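PDB 6GRL: beta-hydroxyacid dehydrogenase, 3-hydroxyisobutyrate dehydrogenase from Saccharomonospora xinjiangensis XJ-54, which probably works as an S-selective imine reductase, taking hydride from NADPH to reduce imines, including those formed during reductive amination. Local coordinates for residues L248-L251 with R252-A255; M282-R285 with I286-H290. All blocks are in the same frame, centred on the assembly; numbering follows the deposited sequence. Where two conformers were deposited one is given.

Contact 1: L248-L251 with R252-A255; sequences LGSL and RVQA
The carboxamide of Q254 is the flat group here, and L248 lies over one of its faces: CB of L248 is 3.5 Å from Q254 NE2, while the carbonyl oxygen of the same leucine stands above the plane on that side, 3.4 Å from Q254 CD. At the nitrogen edge the partner is G249, whose O accepts from Q254 NE2 at 2.7 Å. That acceptor is 9° out of the amide plane, although NE2 itself sits above the G249 carbonyl plane and not on a lone pair. D247 OD1 takes a weak second bond from NE2, and M282 comes obliquely to the oxygen edge, its CE near OE1. With chi1 at -51° and the chain extended beyond CG, Q254 folds back along the incoming backbone, bringing CG to 3.2 Å from S250 O on the way.

S250 is the N-cap. Its hydroxyl, held between its own backbone N and carbonyl carbon, accepts a weak, long bond from V253 N (3.3 Å to OG) and packs on V253 CG2 at 3.4 Å. The first turn continues with Q254 N bonded to S250 O at 3.0 Å and A255 N to L251 O at 2.8 Å. G249 enters with positive phi (88°), and a CB there would be jammed against L248 O.

The capped turn thus joins the loop after helix 229-241 to helix 251-267, in the C-terminal domain. L251 is buried against M282 and R285 of helix 273-287 and against S297, A255 meets I286 of that helix, and Q254 also reaches F295.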
loop_
_atom_site.group_PDB
_atom_site.type_symbol
_atom_site.label_atom_id
_atom_site.label_comp_id
_atom_site.label_asym_id
_atom_site.label_seq_id
_atom_site.Cartn_x
_atom_site.Cartn_y
_atom_site.Cartn_z
ATOM N N LEU A 248 8.444 -11.094 -24.775
ATOM C CA LEU A 248 8.715 -12.520 -24.602
ATOM C C LEU A 248 8.498 -13.283 -25.900
ATOM O O LEU A 248 7.896 -14.361 -25.911
ATOM C CB LEU A 248 7.847 -13.097 -23.489
ATOM C CG LEU A 248 7.911 -12.390 -22.135
ATOM C CD1 LEU A 248 6.930 -13.024 -21.168
ATOM C CD2 LEU A 248 9.324 -12.425 -21.575
ATOM N N GLY A 249 8.990 -12.739 -27.008
ATOM C CA GLY A 249 8.683 -13.256 -28.323
ATOM C C GLY A 249 7.414 -12.643 -28.888
ATOM O O GLY A 249 6.661 -11.940 -28.210
ATOM N N SER A 250 7.184 -12.912 -30.169
ATOM C CA SER A 250 5.977 -12.424 -30.818
ATOM C C SER A 250 4.745 -13.072 -30.197
ATOM O O SER A 250 4.809 -14.168 -29.636
ATOM C CB SER A 250 6.017 -12.711 -32.319
ATOM O OG SER A 250 5.859 -14.095 -32.577
ATOM N N LEU A 251 3.611 -12.375 -30.300
ATOM C CA LEU A 251 2.373 -12.909 -29.744
ATOM C C LEU A 251 1.968 -14.210 -30.421
ATOM O O LEU A 251 1.315 -15.055 -29.798
ATOM C CB LEU A 251 1.256 -11.874 -29.860
ATOM C CG LEU A 251 1.280 -10.804 -28.768
ATOM C CD1 LEU A 251 0.252 -9.732 -29.051
ATOM C CD2 LEU A 251 1.046 -11.429 -27.399
ATOM N N ARG A 252 2.339 -14.389 -31.691
ATOM C CA ARG A 252 2.050 -15.646 -32.371
ATOM C C ARG A 252 2.779 -16.808 -31.708
ATOM O O ARG A 252 2.211 -17.892 -31.536
ATOM C CB ARG A 252 2.432 -15.544 -33.848
ATOM C CG ARG A 252 1.392 -14.851 -34.711
ATOM C CD ARG A 252 1.858 -14.734 -36.154
ATOM N NE ARG A 252 2.236 -13.366 -36.495
ATOM C CZ ARG A 252 1.391 -12.450 -36.956
ATOM N NH1 ARG A 252 0.113 -12.755 -37.137
ATOM N NH2 ARG A 252 1.823 -11.228 -37.239
ATOM N N VAL A 253 4.039 -16.595 -31.325
ATOM C CA VAL A 253 4.798 -17.639 -30.643
ATOM C C VAL A 253 4.239 -17.881 -29.247
ATOM O O VAL A 253 4.105 -19.030 -28.806
ATOM C CB VAL A 253 6.292 -17.266 -30.602
ATOM C CG1 VAL A 253 7.055 -18.200 -29.676
ATOM C CG2 VAL A 253 6.884 -17.296 -32.004
ATOM N N GLN A 254 3.893 -16.807 -28.531
ATOM C CA GLN A 254 3.385 -16.964 -27.171
ATOM C C GLN A 254 2.021 -17.642 -27.160
ATOM O O GLN A 254 1.730 -18.442 -26.263
ATOM C CB GLN A 254 3.309 -15.605 -26.475
ATOM C CG GLN A 254 4.587 -14.782 -26.542
ATOM C CD GLN A 254 4.571 -13.597 -25.591
ATOM O OE1 GLN A 254 3.875 -13.606 -24.575
ATOM N NE2 GLN A 254 5.334 -12.561 -25.927
ATOM N N ALA A 255 1.169 -17.334 -28.143
ATOM C CA ALA A 255 -0.168 -17.919 -28.167
ATOM C C ALA A 255 -0.108 -19.429 -28.356
ATOM O O ALA A 255 -0.845 -20.174 -27.699
ATOM C CB ALA A 255 -1.010 -17.272 -29.266
#

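Contact 2: M282-R285 with I286-H290; sequences MDQR and IADGH
R285 and H290 stack: the guanidinium lies flat on the imidazole, with centres 4.0 Å apart and planes 25° from parallel. H290 CD2 stands 3.4 Å above the guanidinium plane, over its centre, whereas R285 NH2 is offset toward the rim of the imidazole. The arginine gets there with CG anti to the backbone N (chi1 -170°) and a bend at chi2, which carries the chain past H290 CB. Beyond the stack, R285 NH2 donates to Q293 OE1, fixing the guanidinium from its far end. Putting an alanine at R285 would probably leave the H290 ring freer to turn and Q293 OE1 without this donor.

One residue earlier, Q284 NE2 makes weak bonds to both carboxylate oxygens of D288, OD1 at 2.9 Å and OD2 at 3.4 Å, the amide and carboxylate planes being 55° apart. I286 packs CG1 at 3.2 Å from M282 O, and D283 turns outward to a salt bridge with K279.

The backbone turn brings H290 back over R285. H290 N bonds R285 O at 3.1 Å and G289 N bonds I286 O at 3.0 Å; with the positive phi of G289, these two bonds define a Schellman motif, the glycine-based C-terminal cap that finishes helix 273-287.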
loop_
_atom_site.group_PDB
_atom_site.type_symbol
_atom_site.label_atom_id
_atom_site.label_comp_id
_atom_site.label_asym_id
_atom_site.label_seq_id
_atom_site.Cartn_x
_atom_site.Cartn_y
_atom_site.Cartn_z
ATOM N N MET A 282 -4.491 -12.986 -26.382
ATOM C CA MET A 282 -3.465 -13.101 -27.413
ATOM C C MET A 282 -4.083 -13.373 -28.777
ATOM O O MET A 282 -3.684 -12.766 -29.778
ATOM C CB MET A 282 -2.480 -14.210 -27.049
ATOM C CG MET A 282 -1.527 -13.857 -25.930
ATOM S SD MET A 282 -0.439 -15.239 -25.561
ATOM C CE MET A 282 0.629 -14.507 -24.323
ATOM N N ASP A 283 -5.056 -14.286 -28.837
ATOM C CA ASP A 283 -5.685 -14.612 -30.111
ATOM C C ASP A 283 -6.404 -13.403 -30.696
ATOM O O ASP A 283 -6.400 -13.199 -31.915
ATOM C CB ASP A 283 -6.656 -15.780 -29.938
ATOM C CG ASP A 283 -5.946 -17.097 -29.686
ATOM O OD1 ASP A 283 -4.723 -17.173 -29.924
ATOM O OD2 ASP A 283 -6.614 -18.063 -29.259
ATOM N N GLN A 284 -7.023 -12.586 -29.841
ATOM C CA GLN A 284 -7.711 -11.397 -30.332
ATOM C C GLN A 284 -6.722 -10.367 -30.864
ATOM O O GLN A 284 -6.945 -9.779 -31.930
ATOM C CB GLN A 284 -8.574 -10.795 -29.224
ATOM C CG GLN A 284 -9.395 -9.594 -29.665
ATOM C CD GLN A 284 -10.377 -9.934 -30.770
ATOM O OE1 GLN A 284 -11.047 -10.967 -30.726
ATOM N NE2 GLN A 284 -10.465 -9.066 -31.772
ATOM N N ARG A 285 -5.622 -10.141 -30.142
ATOM C CA ARG A 285 -4.623 -9.177 -30.595
ATOM C C ARG A 285 -3.963 -9.633 -31.890
ATOM O O ARG A 285 -3.635 -8.807 -32.750
ATOM C CB ARG A 285 -3.577 -8.956 -29.503
ATOM C CG ARG A 285 -2.624 -7.805 -29.774
ATOM C CD ARG A 285 -3.291 -6.456 -29.570
ATOM N NE ARG A 285 -2.340 -5.360 -29.729
ATOM C CZ ARG A 285 -2.682 -4.079 -29.813
ATOM N NH1 ARG A 285 -3.960 -3.726 -29.756
ATOM N NH2 ARG A 285 -1.748 -3.149 -29.957
ATOM N N ILE A 286 -3.761 -10.943 -32.049
ATOM C CA ILE A 286 -3.230 -11.462 -33.307
ATOM C C ILE A 286 -4.246 -11.280 -34.427
ATOM O O ILE A 286 -3.893 -10.883 -35.545
ATOM C CB ILE A 286 -2.824 -12.938 -33.144
ATOM C CG1 ILE A 286 -1.595 -13.057 -32.243
ATOM C CG2 ILE A 286 -2.557 -13.576 -34.503
ATOM C CD1 ILE A 286 -1.378 -14.449 -31.699
ATOM N N ALA A 287 -5.522 -11.559 -34.147
ATOM C CA ALA A 287 -6.557 -11.380 -35.159
ATOM C C ALA A 287 -6.722 -9.915 -35.543
ATOM O O ALA A 287 -7.157 -9.615 -36.662
ATOM C CB ALA A 287 -7.884 -11.952 -34.661
ATOM N N ASP A 288 -6.382 -8.996 -34.642
ATOM C CA ASP A 288 -6.460 -7.569 -34.924
ATOM C C ASP A 288 -5.284 -7.060 -35.749
ATOM O O ASP A 288 -5.223 -5.859 -36.033
ATOM C CB ASP A 288 -6.550 -6.776 -33.617
ATOM C CG ASP A 288 -7.853 -7.015 -32.877
ATOM O OD1 ASP A 288 -8.841 -7.417 -33.526
ATOM O OD2 ASP A 288 -7.891 -6.797 -31.647
ATOM N N GLY A 289 -4.357 -7.932 -36.135
ATOM C CA GLY A 289 -3.236 -7.532 -36.961
ATOM C C GLY A 289 -1.991 -7.120 -36.211
ATOM O O GLY A 289 -1.112 -6.485 -36.805
ATOM N N HIS A 290 -1.880 -7.457 -34.930
ATOM C CA HIS A 290 -0.732 -7.093 -34.111
ATOM C C HIS A 290 -0.017 -8.333 -33.591
ATOM O O HIS A 290 0.474 -8.363 -32.459
ATOM C CB HIS A 290 -1.155 -6.189 -32.954
ATOM C CG HIS A 290 -1.859 -4.942 -33.391
ATOM N ND1 HIS A 290 -1.231 -3.945 -34.105
ATOM C CD2 HIS A 290 -3.136 -4.529 -33.212
ATOM C CE1 HIS A 290 -2.091 -2.973 -34.351
ATOM N NE2 HIS A 290 -3.254 -3.303 -33.818
#

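How the contacts relate
From the N terminus, the chain passes through the Rossmann-type domain and the first helices of the C-terminal domain before reaching contact 1, the turn starting helix 251-267. Contact 2 follows at the far end of helix 273-287. The two are in series, neither nested nor crossing, and each closes just a local turn. Their centres are nonetheless 11 Å apart, since the start of one helix meets the finish of the next. L251 CD1 packs on R285 CG at 3.5 Å, L251 O on I286 CD1 at 3.4 Å, and Q254 OE1 on M282 CE at 3.4 Å. An N-terminal and a C-terminal cap are thereby tied together within the helical domain.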